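Local structure of metallo-beta-lactamase (Pseudomonas stutzeri, 4ZEJ) at residues Arg180-Ala185 with Ala206-Thr211; Phe132-Gly135 with Asp141-Val144; Gly34-Asp39 with Val59-Lys64; Asn42-Asp47 with Thr123-Leu128; Asp1-Leu6 with Phe27-Ser32. The protein probably hydrolyses the amide bond of beta-lactam antibiotics to give substituted beta-amino acids, using two zinc ions bound in one active site. One frame throughout, in Å; residues are numbered along the deposited sequence.

Contact 1: residues Arg180-Ala185 with Ala206-Thr211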
# COMPACT_ATOMS: atom_id res chain seq x y z
N ARG A 180 19.13 -4.07 1.58
CA ARG A 180 19.20 -5.21 0.65
C ARG A 180 17.86 -5.46 -0.03
O ARG A 180 17.82 -5.70 -1.23
CB ARG A 180 19.63 -6.49 1.36
CG ARG A 180 21.11 -6.55 1.67
CD ARG A 180 21.50 -7.93 2.17
NE ARG A 180 20.92 -8.20 3.49
CZ ARG A 180 21.38 -7.72 4.65
NH1 ARG A 180 22.44 -6.92 4.71
NH2 ARG A 180 20.76 -8.06 5.79
N SER A 181 16.78 -5.42 0.74
CA SER A 181 15.43 -5.54 0.19
C SER A 181 15.15 -4.45 -0.83
O SER A 181 14.55 -4.72 -1.87
CB SER A 181 14.38 -5.48 1.31
OG SER A 181 14.64 -6.49 2.26
N ALA A 182 15.57 -3.22 -0.53
CA ALA A 182 15.40 -2.12 -1.45
C ALA A 182 16.17 -2.36 -2.76
O ALA A 182 15.65 -2.11 -3.84
CB ALA A 182 15.83 -0.80 -0.81
N GLN A 183 17.40 -2.86 -2.64
CA GLN A 183 18.16 -3.26 -3.83
C GLN A 183 17.47 -4.37 -4.63
O GLN A 183 17.49 -4.35 -5.86
CB GLN A 183 19.58 -3.69 -3.45
CG GLN A 183 20.49 -3.97 -4.64
CD GLN A 183 20.58 -2.79 -5.58
OE1 GLN A 183 20.92 -1.68 -5.17
NE2 GLN A 183 20.25 -3.00 -6.85
N ASN A 184 16.86 -5.32 -3.94
CA ASN A 184 16.07 -6.36 -4.63
C ASN A 184 14.98 -5.75 -5.50
O ASN A 184 14.81 -6.14 -6.66
CB ASN A 184 15.43 -7.35 -3.65
CG ASN A 184 16.45 -8.18 -2.88
OD1 ASN A 184 17.57 -8.41 -3.34
ND2 ASN A 184 16.05 -8.66 -1.70
N ALA A 185 14.25 -4.77 -4.93
CA ALA A 185 13.20 -4.07 -5.65
C ALA A 185 13.76 -3.23 -6.79
O ALA A 185 13.17 -3.22 -7.87
CB ALA A 185 12.37 -3.20 -4.71
N ALA A 206 13.91 7.11 -8.03
CA ALA A 206 14.67 7.83 -7.00
C ALA A 206 14.19 7.56 -5.57
O ALA A 206 15.01 7.52 -4.65
CB ALA A 206 14.68 9.32 -7.27
N LEU A 207 12.88 7.38 -5.38
CA LEU A 207 12.36 7.08 -4.04
C LEU A 207 12.98 5.80 -3.46
O LEU A 207 13.27 5.75 -2.27
CB LEU A 207 10.83 6.99 -4.01
CG LEU A 207 10.12 8.32 -3.86
CD1 LEU A 207 10.27 9.17 -5.09
CD2 LEU A 207 8.64 8.08 -3.55
N LEU A 208 13.15 4.78 -4.29
CA LEU A 208 13.79 3.53 -3.83
C LEU A 208 15.28 3.73 -3.51
O LEU A 208 15.77 3.18 -2.53
CB LEU A 208 13.62 2.39 -4.85
CG LEU A 208 12.39 1.50 -4.69
CD1 LEU A 208 12.24 0.62 -5.92
CD2 LEU A 208 12.56 0.63 -3.44
N LYS A 209 15.97 4.54 -4.30
CA LYS A 209 17.40 4.85 -4.03
C LYS A 209 17.56 5.64 -2.72
O LYS A 209 18.49 5.38 -1.95
CB LYS A 209 18.03 5.61 -5.19
CG LYS A 209 17.80 4.88 -6.52
CD LYS A 209 18.73 5.26 -7.60
CE LYS A 209 20.05 4.53 -7.47
NZ LYS A 209 20.94 5.04 -8.52
N HIS A 210 16.68 6.59 -2.48
CA HIS A 210 16.67 7.36 -1.23
C HIS A 210 16.36 6.45 -0.04
O HIS A 210 17.02 6.53 1.00
CB HIS A 210 15.67 8.51 -1.31
CG HIS A 210 15.57 9.32 -0.06
ND1 HIS A 210 16.66 9.89 0.55
CD2 HIS A 210 14.48 9.69 0.68
CE1 HIS A 210 16.26 10.56 1.62
NE2 HIS A 210 14.94 10.45 1.72
N THR A 211 15.34 5.61 -0.18
CA THR A 211 14.96 4.67 0.89
C THR A 211 16.15 3.75 1.23
O THR A 211 16.47 3.56 2.40
CB THR A 211 13.74 3.83 0.48
OG1 THR A 211 12.63 4.72 0.24
CG2 THR A 211 13.35 2.82 1.56
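L208 meets A185 and A182 where helix 206-218 packs against helix 175-188, a case of two helices brought close by small residues on one of them. The apolar part rests on one branched side chain. Both methyls of L208, CD1 and CD2, bear on A185 CB, each at 4.0 Å. CD2 also reaches the preceding turn, lying 4.1 Å from the backbone O of A182 and 4.4 Å from A182 CB. The alanines stand three positions apart on the same side of their helix, and the CA atoms of A182 and L208 come within 6.3 Å.

The polar part lies within helix 206-218. T211 OG1 bonds to L207 O at 2.8 Å, coming from the face of that carbonyl opposite to the one used by T211 N, so one oxygen takes two donors. OG1 also pairs with the backbone N of R160, tying the helix to a neighbouring loop. On the other helix, S181 OG reaches G136 O. The interface is thus buried helix-helix packing on the outer layer of the alpha-beta/beta-alpha sandwich of metallo-beta-lactamases, with the C-terminal helix laid beside helix 175-188.

Contact 2: residues Phe132-Gly135 with Asp141-Val144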
# COMPACT_ATOMS: atom_id res chain seq x y z
N PHE A 132 4.76 -8.63 -4.82
CA PHE A 132 6.12 -9.13 -4.66
C PHE A 132 6.64 -8.81 -3.28
O PHE A 132 6.48 -7.69 -2.80
CB PHE A 132 7.03 -8.51 -5.72
CG PHE A 132 8.48 -8.87 -5.58
CD1 PHE A 132 8.93 -10.14 -5.92
CD2 PHE A 132 9.40 -7.93 -5.13
CE1 PHE A 132 10.27 -10.47 -5.80
CE2 PHE A 132 10.74 -8.25 -5.01
CZ PHE A 132 11.18 -9.53 -5.35
N TYR A 133 7.28 -9.80 -2.65
CA TYR A 133 7.93 -9.63 -1.37
C TYR A 133 9.42 -9.37 -1.62
O TYR A 133 10.13 -10.27 -2.06
CB TYR A 133 7.76 -10.89 -0.52
CG TYR A 133 8.39 -10.79 0.84
CD1 TYR A 133 7.96 -9.84 1.75
CD2 TYR A 133 9.43 -11.64 1.21
CE1 TYR A 133 8.54 -9.73 3.00
CE2 TYR A 133 10.01 -11.54 2.47
CZ TYR A 133 9.56 -10.60 3.36
OH TYR A 133 10.13 -10.50 4.62
N PRO A 134 9.91 -8.14 -1.31
CA PRO A 134 11.32 -7.79 -1.53
C PRO A 134 12.24 -8.21 -0.40
O PRO A 134 13.47 -8.17 -0.56
CB PRO A 134 11.26 -6.26 -1.61
CG PRO A 134 10.20 -5.91 -0.63
CD PRO A 134 9.16 -7.00 -0.77
N GLY A 135 11.67 -8.60 0.74
CA GLY A 135 12.42 -8.85 1.97
C GLY A 135 11.94 -7.92 3.06
O GLY A 135 11.15 -7.00 2.80
N ASP A 141 6.46 -8.24 6.98
CA ASP A 141 5.46 -8.67 5.98
C ASP A 141 5.32 -7.76 4.76
O ASP A 141 4.59 -8.10 3.83
CB ASP A 141 4.08 -8.88 6.64
CG ASP A 141 3.48 -7.60 7.18
OD1 ASP A 141 2.24 -7.42 7.05
OD2 ASP A 141 4.24 -6.78 7.73
N ASN A 142 6.01 -6.62 4.73
CA ASN A 142 5.77 -5.64 3.67
C ASN A 142 5.95 -6.17 2.24
O ASN A 142 6.91 -6.87 1.95
CB ASN A 142 6.51 -4.29 3.89
CG ASN A 142 8.03 -4.40 4.04
OD1 ASN A 142 8.62 -3.49 4.62
ND2 ASN A 142 8.68 -5.42 3.51
N VAL A 143 4.99 -5.86 1.37
CA VAL A 143 5.06 -6.23 -0.04
C VAL A 143 4.86 -4.99 -0.89
O VAL A 143 4.28 -3.99 -0.43
CB VAL A 143 4.03 -7.32 -0.43
CG1 VAL A 143 4.32 -8.61 0.31
CG2 VAL A 143 2.59 -6.87 -0.16
N VAL A 144 5.33 -5.08 -2.13
CA VAL A 144 5.14 -4.03 -3.11
C VAL A 144 4.20 -4.56 -4.20
O VAL A 144 4.03 -5.78 -4.35
CB VAL A 144 6.49 -3.50 -3.68
CG1 VAL A 144 7.38 -2.99 -2.55
CG2 VAL A 144 7.22 -4.56 -4.50
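The Y133 ring presents its edge to the facing segment: CD1 lies 3.2 Å from N142 O and 4.1 Å from V143 CG1, both near the ring plane. With CG anti to the backbone N (chi1 -179°), the ring runs forward along its own chain, and G135 N sits over the centre of one face. The side chains of Y133 and V143 cross at about a right angle. At the ring's far end, OH bonds to the backbone O of I140.

F132 and V144 instead lie side by side and point the same way, V144 CG2 touching the phenyl edge at CD2 (4.1 Å). They form an antiparallel hydrogen-bonded pair, F132 N to V144 O at 3.0 Å and V144 N to F132 O at 2.9 Å, which closes the base of the loop between strands 129-132 and 144-147. That loop carries H138, a ligand of the first zinc ion.

P134 faces residues 141-144, its CD 3.5 Å from N142 O. CG of N142 lies between its backbone N and carbonyl carbon (chi1 58°), which brings ND2 to G135 O in a weak, bent bond of 3.0 Å and 131°, while OD1 takes the backbone N of T139. D141 points away from this contact and bonds through its carboxylate to T139 and T101.

Contact 3: residues Gly34-Asp39 with Val59-Lys64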
# COMPACT_ATOMS: atom_id res chain seq x y z
N GLY A 34 -3.07 5.25 -0.92
CA GLY A 34 -3.37 3.99 -1.57
C GLY A 34 -3.82 4.28 -2.99
O GLY A 34 -3.78 5.44 -3.42
N LEU A 35 -4.20 3.24 -3.73
CA LEU A 35 -4.61 3.40 -5.13
C LEU A 35 -5.96 2.79 -5.41
O LEU A 35 -6.40 1.86 -4.70
CB LEU A 35 -3.61 2.73 -6.08
CG LEU A 35 -2.16 3.13 -6.12
CD1 LEU A 35 -1.40 2.27 -7.12
CD2 LEU A 35 -2.07 4.62 -6.47
N VAL A 36 -6.60 3.31 -6.44
CA VAL A 36 -7.63 2.55 -7.17
C VAL A 36 -7.08 2.31 -8.57
O VAL A 36 -6.69 3.27 -9.26
CB VAL A 36 -8.97 3.31 -7.28
CG1 VAL A 36 -10.01 2.45 -8.01
CG2 VAL A 36 -9.50 3.71 -5.91
N VAL A 37 -7.03 1.04 -8.98
CA VAL A 37 -6.54 0.62 -10.28
C VAL A 37 -7.76 0.25 -11.12
O VAL A 37 -8.59 -0.56 -10.67
CB VAL A 37 -5.58 -0.58 -10.16
CG1 VAL A 37 -5.13 -1.08 -11.54
CG2 VAL A 37 -4.36 -0.21 -9.30
N ILE A 38 -7.88 0.84 -12.31
CA ILE A 38 -8.98 0.59 -13.23
C ILE A 38 -8.46 -0.19 -14.45
O ILE A 38 -7.37 0.08 -14.95
CB ILE A 38 -9.64 1.90 -13.71
CG1 ILE A 38 -10.04 2.81 -12.53
CG2 ILE A 38 -10.85 1.62 -14.58
CD1 ILE A 38 -11.06 2.23 -11.58
N ASP A 39 -9.26 -1.14 -14.92
CA ASP A 39 -8.96 -1.84 -16.17
C ASP A 39 -10.26 -2.41 -16.72
O ASP A 39 -10.93 -3.18 -16.02
CB ASP A 39 -7.95 -2.97 -15.92
CG ASP A 39 -7.33 -3.49 -17.19
OD1 ASP A 39 -6.57 -2.74 -17.83
OD2 ASP A 39 -7.59 -4.67 -17.55
N VAL A 59 -15.44 3.52 -1.73
CA VAL A 59 -16.27 2.49 -2.38
C VAL A 59 -17.47 3.13 -3.10
O VAL A 59 -17.82 2.74 -4.23
CB VAL A 59 -16.69 1.40 -1.36
CG1 VAL A 59 -17.71 0.43 -1.95
CG2 VAL A 59 -15.47 0.61 -0.88
N HIS A 60 -18.09 4.12 -2.47
CA HIS A 60 -19.18 4.86 -3.11
C HIS A 60 -18.74 5.55 -4.39
O HIS A 60 -19.49 5.56 -5.36
CB HIS A 60 -19.78 5.89 -2.14
CG HIS A 60 -20.66 5.29 -1.10
ND1 HIS A 60 -21.65 6.00 -0.46
CD2 HIS A 60 -20.73 4.03 -0.62
CE1 HIS A 60 -22.29 5.20 0.38
NE2 HIS A 60 -21.74 4.01 0.31
N TRP A 61 -17.54 6.12 -4.39
CA TRP A 61 -17.00 6.77 -5.58
C TRP A 61 -16.80 5.77 -6.72
O TRP A 61 -17.17 6.06 -7.87
CB TRP A 61 -15.69 7.51 -5.25
CG TRP A 61 -15.02 8.18 -6.44
CD1 TRP A 61 -15.22 9.45 -6.89
CD2 TRP A 61 -14.01 7.61 -7.29
NE1 TRP A 61 -14.42 9.71 -7.98
CE2 TRP A 61 -13.67 8.59 -8.25
CE3 TRP A 61 -13.39 6.36 -7.36
CZ2 TRP A 61 -12.73 8.36 -9.26
CZ3 TRP A 61 -12.45 6.13 -8.37
CH2 TRP A 61 -12.12 7.13 -9.30
N ILE A 62 -16.26 4.60 -6.40
CA ILE A 62 -16.01 3.55 -7.38
C ILE A 62 -17.34 3.11 -8.04
O ILE A 62 -17.43 3.02 -9.28
CB ILE A 62 -15.28 2.34 -6.73
CG1 ILE A 62 -13.85 2.74 -6.37
CG2 ILE A 62 -15.24 1.13 -7.65
CD1 ILE A 62 -13.12 1.76 -5.47
N ARG A 63 -18.34 2.86 -7.21
CA ARG A 63 -19.69 2.44 -7.68
C ARG A 63 -20.43 3.54 -8.44
O ARG A 63 -21.08 3.26 -9.46
CB ARG A 63 -20.56 1.94 -6.51
CG ARG A 63 -20.50 0.44 -6.25
CD ARG A 63 -19.21 -0.03 -5.65
NE ARG A 63 -19.16 -1.49 -5.43
CZ ARG A 63 -19.48 -2.14 -4.30
NH1 ARG A 63 -19.93 -1.52 -3.22
NH2 ARG A 63 -19.36 -3.47 -4.27
N LYS A 64 -20.37 4.77 -7.93
CA LYS A 64 -20.97 5.94 -8.60
C LYS A 64 -20.50 6.07 -10.06
O LYS A 64 -21.29 6.39 -10.94
CB LYS A 64 -20.62 7.24 -7.87
CG LYS A 64 -21.73 8.29 -7.85
CD LYS A 64 -21.69 9.12 -6.56
CE LYS A 64 -22.06 8.26 -5.35
NZ LYS A 64 -22.21 9.00 -4.07
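W61 and I62 of helix 52-64 close on V36 of strand 30-39, a helix-on-sheet contact within the alpha-beta/beta-alpha sandwich of the metallo-beta-lactamase fold. The helix lies over one face of the seven-stranded sheet, and the meeting is wholly apolar, a worked example of how a few apolar side chains bridge two backbones whose nearest CA atoms, those of V36 and I62, remain 8.4 Å apart.

Along the helix, V59 comes first and turns to I93 and to L69 of strand 68-73, fastening the same helix to another part of the sheet. W61 is the first to reach strand 30-39. Its CB points toward the strand, and with CG anti to the backbone N (chi1 178°) the indole is carried outward until its six-membered ring offers CZ3 to V36. The valine methyl CG1 lies at the indole edge, near the ring plane, at 4.4 Å from CZ3. The same indole meets F16 of strand 15-24 edge-to-face, so it spans two adjacent strands.

I62 follows and makes the closer approach. Its side chain and that of V36 reach toward each other tip to tip, the isoleucine extended through CG1 to CD1 (chi2 168°). I62 also touches A43 and I45 of strand 42-46 and L69 of strand 68-73, which places it over the inner strands of the sheet. At the end of this reach, the terminal methyl CD1 of I62 faces the fork of V36, 4.1 Å from both CG1 and CG2.

Contact 4: residues Asn42-Asp47 with Thr123-Leu128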
# COMPACT_ATOMS: atom_id res chain seq x y z
N ASN A 42 -13.40 -2.62 -14.57
CA ASN A 42 -13.17 -3.18 -13.23
C ASN A 42 -12.29 -2.24 -12.41
O ASN A 42 -11.52 -1.50 -12.99
CB ASN A 42 -12.47 -4.53 -13.33
CG ASN A 42 -13.28 -5.55 -14.10
OD1 ASN A 42 -14.46 -5.71 -13.86
ND2 ASN A 42 -12.64 -6.23 -15.05
N ALA A 43 -12.45 -2.27 -11.09
CA ALA A 43 -11.62 -1.51 -10.15
C ALA A 43 -11.06 -2.44 -9.07
O ALA A 43 -11.71 -3.41 -8.68
CB ALA A 43 -12.43 -0.40 -9.48
N PHE A 44 -9.86 -2.13 -8.61
CA PHE A 44 -9.24 -2.84 -7.51
C PHE A 44 -8.56 -1.82 -6.61
O PHE A 44 -7.92 -0.88 -7.09
CB PHE A 44 -8.24 -3.87 -8.03
CG PHE A 44 -7.97 -4.99 -7.06
CD1 PHE A 44 -8.75 -6.14 -7.06
CD2 PHE A 44 -6.93 -4.89 -6.15
CE1 PHE A 44 -8.51 -7.17 -6.17
CE2 PHE A 44 -6.68 -5.92 -5.24
CZ PHE A 44 -7.47 -7.06 -5.26
N ILE A 45 -8.71 -2.02 -5.30
CA ILE A 45 -8.16 -1.11 -4.30
C ILE A 45 -6.81 -1.63 -3.81
O ILE A 45 -6.71 -2.79 -3.43
CB ILE A 45 -9.15 -0.94 -3.11
CG1 ILE A 45 -10.43 -0.21 -3.57
CG2 ILE A 45 -8.50 -0.17 -1.97
CD1 ILE A 45 -11.61 -0.35 -2.64
N VAL A 46 -5.77 -0.79 -3.82
CA VAL A 46 -4.47 -1.11 -3.24
C VAL A 46 -4.35 -0.29 -1.95
O VAL A 46 -4.18 0.93 -2.00
CB VAL A 46 -3.28 -0.83 -4.20
CG1 VAL A 46 -1.96 -1.23 -3.55
CG2 VAL A 46 -3.47 -1.56 -5.53
N ASP A 47 -4.47 -1.00 -0.82
CA ASP A 47 -4.55 -0.46 0.54
C ASP A 47 -5.82 0.34 0.83
O ASP A 47 -6.27 1.14 0.03
CB ASP A 47 -3.29 0.33 0.89
CG ASP A 47 -2.08 -0.56 1.07
OD1 ASP A 47 -2.24 -1.70 1.56
OD2 ASP A 47 -0.96 -0.11 0.78
N THR A 123 -0.21 -12.96 -8.21
CA THR A 123 -0.83 -12.25 -9.31
C THR A 123 -2.32 -12.07 -9.01
O THR A 123 -3.00 -13.03 -8.62
CB THR A 123 -0.60 -13.05 -10.60
OG1 THR A 123 0.77 -12.92 -10.99
CG2 THR A 123 -1.47 -12.56 -11.73
N LEU A 124 -2.83 -10.86 -9.21
CA LEU A 124 -4.25 -10.55 -9.04
C LEU A 124 -4.82 -10.02 -10.34
O LEU A 124 -4.10 -9.44 -11.15
CB LEU A 124 -4.44 -9.49 -7.95
CG LEU A 124 -4.33 -9.95 -6.49
CD1 LEU A 124 -4.14 -8.74 -5.59
CD2 LEU A 124 -5.56 -10.75 -6.10
N VAL A 125 -6.12 -10.21 -10.53
CA VAL A 125 -6.84 -9.70 -11.69
C VAL A 125 -6.15 -10.06 -13.02
O VAL A 125 -5.82 -9.18 -13.83
CB VAL A 125 -7.09 -8.16 -11.57
CG1 VAL A 125 -8.22 -7.72 -12.50
CG2 VAL A 125 -7.42 -7.77 -10.14
N ASP A 126 -5.89 -11.35 -13.21
CA ASP A 126 -5.37 -11.90 -14.48
C ASP A 126 -4.10 -11.18 -14.97
O ASP A 126 -4.01 -10.76 -16.12
CB ASP A 126 -6.46 -11.84 -15.57
CG ASP A 126 -7.68 -12.68 -15.23
OD1 ASP A 126 -7.65 -13.91 -15.46
OD2 ASP A 126 -8.69 -12.10 -14.76
N GLY A 127 -3.15 -11.00 -14.06
CA GLY A 127 -1.86 -10.39 -14.39
C GLY A 127 -1.76 -8.87 -14.29
O GLY A 127 -0.67 -8.32 -14.42
N LEU A 128 -2.88 -8.18 -14.06
CA LEU A 128 -2.91 -6.71 -13.99
C LEU A 128 -2.12 -6.20 -12.78
O LEU A 128 -1.48 -5.15 -12.84
CB LEU A 128 -4.35 -6.22 -13.89
CG LEU A 128 -4.63 -4.72 -13.75
CD1 LEU A 128 -4.32 -3.99 -15.04
CD2 LEU A 128 -6.07 -4.47 -13.35
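The interior between the two beta sheets of the metallo-beta-lactamase sandwich is the setting here: F44 of strand 42-46, in the seven-stranded sheet, meets L124, the last residue of strand 121-124, and V125 just beyond it; that strand is an outermost one of the five-stranded sheet. V125 also opens a type I' beta turn that runs to L128 and leads into strand 129-132; the turn is closed by L128 N bonding to V125 O at 3.1 Å.

The phenyl ring of F44 takes a partner near each end. At its far end, L124 CD1 lies 3.7 Å from CZ and 3.8 Å from CE2, the two side chains crossing at about a right angle. Nearer the root, V125 CG2 comes to 3.7 Å from F44 CD1, with the valine and the phenylalanine sliding past each other in opposite directions. Both methyls approach the ring obliquely. CB of F44 points toward the second segment, and CG, anti to the backbone N (chi1 -157°), carries the ring on in that direction, across a gap of 8.4 Å between the CA atoms of F44 and V125. V73 of strand 68-73 touches F44 too, and L70 touches V125.

Since only carbon atoms meet, the two sheets are held here by dispersion and by the exclusion of water, and the fit of ring and methyls, with no directional bond, probably governs how closely the two segments approach.

Contact 5: residues Asp1-Leu6 with Phe27-Ser32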
# COMPACT_ATOMS: atom_id res chain seq x y z
N ASP A 1 -9.21 17.43 17.29
CA ASP A 1 -9.22 16.05 16.70
C ASP A 1 -9.91 15.88 15.31
O ASP A 1 -10.03 14.76 14.83
CB ASP A 1 -9.82 15.05 17.72
CG ASP A 1 -8.75 14.39 18.60
OD1 ASP A 1 -7.97 13.56 18.08
OD2 ASP A 1 -8.72 14.66 19.82
N GLU A 2 -10.32 16.97 14.65
CA GLU A 2 -10.85 16.91 13.28
C GLU A 2 -9.77 16.38 12.32
O GLU A 2 -8.58 16.64 12.52
CB GLU A 2 -11.27 18.32 12.83
CG GLU A 2 -11.83 18.46 11.41
CD GLU A 2 -12.22 19.90 11.06
OE1 GLU A 2 -12.60 20.16 9.88
OE2 GLU A 2 -12.15 20.79 11.95
N VAL A 3 -10.19 15.62 11.31
CA VAL A 3 -9.31 15.23 10.21
C VAL A 3 -9.97 15.58 8.88
O VAL A 3 -11.20 15.65 8.80
CB VAL A 3 -8.95 13.72 10.22
CG1 VAL A 3 -8.27 13.36 11.54
CG2 VAL A 3 -10.16 12.84 9.95
N PRO A 4 -9.14 15.77 7.83
CA PRO A 4 -9.73 15.98 6.50
C PRO A 4 -10.48 14.75 6.00
O PRO A 4 -10.25 13.64 6.49
CB PRO A 4 -8.51 16.25 5.61
CG PRO A 4 -7.43 16.68 6.55
CD PRO A 4 -7.68 15.91 7.81
N GLU A 5 -11.36 14.96 5.02
CA GLU A 5 -12.04 13.88 4.33
C GLU A 5 -11.06 13.20 3.37
O GLU A 5 -10.02 13.75 3.03
CB GLU A 5 -13.24 14.40 3.53
CG GLU A 5 -14.30 15.17 4.32
CD GLU A 5 -15.13 14.32 5.27
OE1 GLU A 5 -15.78 14.91 6.16
OE2 GLU A 5 -15.15 13.08 5.15
N LEU A 6 -11.41 12.00 2.91
CA LEU A 6 -10.68 11.33 1.84
C LEU A 6 -10.71 12.18 0.59
O LEU A 6 -11.72 12.83 0.31
CB LEU A 6 -11.34 9.98 1.50
CG LEU A 6 -10.68 9.14 0.39
CD1 LEU A 6 -9.99 7.89 0.90
CD2 LEU A 6 -11.70 8.75 -0.65
N PHE A 27 2.95 11.86 16.35
CA PHE A 27 3.14 12.31 14.97
C PHE A 27 2.09 13.37 14.54
O PHE A 27 2.28 14.03 13.50
CB PHE A 27 3.07 11.11 14.01
CG PHE A 27 4.23 10.14 14.12
CD1 PHE A 27 5.16 10.01 13.07
CD2 PHE A 27 4.38 9.31 15.23
CE1 PHE A 27 6.22 9.10 13.16
CE2 PHE A 27 5.44 8.41 15.33
CZ PHE A 27 6.35 8.30 14.28
N GLY A 28 1.00 13.54 15.29
CA GLY A 28 -0.12 14.38 14.87
C GLY A 28 -0.84 13.84 13.63
O GLY A 28 -0.94 12.63 13.45
N LEU A 29 -1.32 14.74 12.78
CA LEU A 29 -2.06 14.35 11.57
C LEU A 29 -1.11 13.73 10.54
O LEU A 29 -0.13 14.36 10.15
CB LEU A 29 -2.74 15.57 10.93
CG LEU A 29 -3.74 15.22 9.82
CD1 LEU A 29 -5.03 14.70 10.40
CD2 LEU A 29 -4.03 16.41 8.93
N VAL A 30 -1.41 12.51 10.10
CA VAL A 30 -0.58 11.79 9.13
C VAL A 30 -1.41 11.47 7.89
O VAL A 30 -2.51 10.91 8.00
CB VAL A 30 0.03 10.51 9.75
CG1 VAL A 30 0.84 9.71 8.71
CG2 VAL A 30 0.91 10.87 10.93
N SER A 31 -0.87 11.84 6.73
CA SER A 31 -1.48 11.49 5.45
C SER A 31 -1.00 10.10 5.02
O SER A 31 0.13 9.70 5.31
CB SER A 31 -1.13 12.52 4.37
OG SER A 31 0.25 12.56 4.15
N SER A 32 -1.86 9.37 4.33
CA SER A 32 -1.60 8.00 3.93
C SER A 32 -2.14 7.76 2.52
O SER A 32 -3.24 8.24 2.21
CB SER A 32 -2.30 7.06 4.91
OG SER A 32 -1.98 5.74 4.62
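The N-terminal segment ahead of strand 7-12 packs on the surface beside the turn that enters strand 30-39, and the meeting depends on one leucine, L29, clasped by V3 and P4. L29 stands at the corner of the chain just after a classic beta bulge, in which F27 and G28 both face V24. Its CG is anti to the backbone N (chi1 -169°), directing the two methyls out to the N-terminal segment.

There the methyls divide the work. CD1 meets V3 CG1 at 3.7 Å, the side chains crossing at a slant, and also lies 3.9 Å from P4 CD. Of V3 and P4, CD2 meets only the proline, 3.9 Å from CD and 4.2 Å from CG; the CD-CG edge of the proline ring faces the leucine methyls. Y21 of strand 15-24 touches both P4 and L29, giving them a common neighbour. Polar bonds hold the segment before and after V3 and P4 in the sequence: E2 O accepts from R23 NE, and the carboxylate of E5 forms a salt bridge with R53.

L29 is about 10 Å, side chain to side chain, from H199, a ligand of the second zinc ion, and S31 O bonds to H199 ND1. The arrangement is that of an N-terminal arm laid against a beta hairpin at the rim of the metallo-beta-lactamase sandwich.

Overall arrangement
Contacts 1 to 4 are buried, whereas contact 5 lies on the surface. Contacts 3 and 4 share the seven-stranded sheet and are stitched together directly, V37 N to F44 O and L35 O to V46 N, so that a helix covers one side of the paired strands and the second sheet the other. Contact 5 involves the beginning of strand 30-39, ahead of the part used by contact 3. Contacts 1 and 2 touch through N184 ND2 and P134 O, joining a helix pair to the base of a zinc-binding loop. Chemistry follows place: contact 2, nearest the metal site, relies on hydrogen bonds as well as packing, while contacts 1, 3, 4 and 5 are joined across by apolar packing.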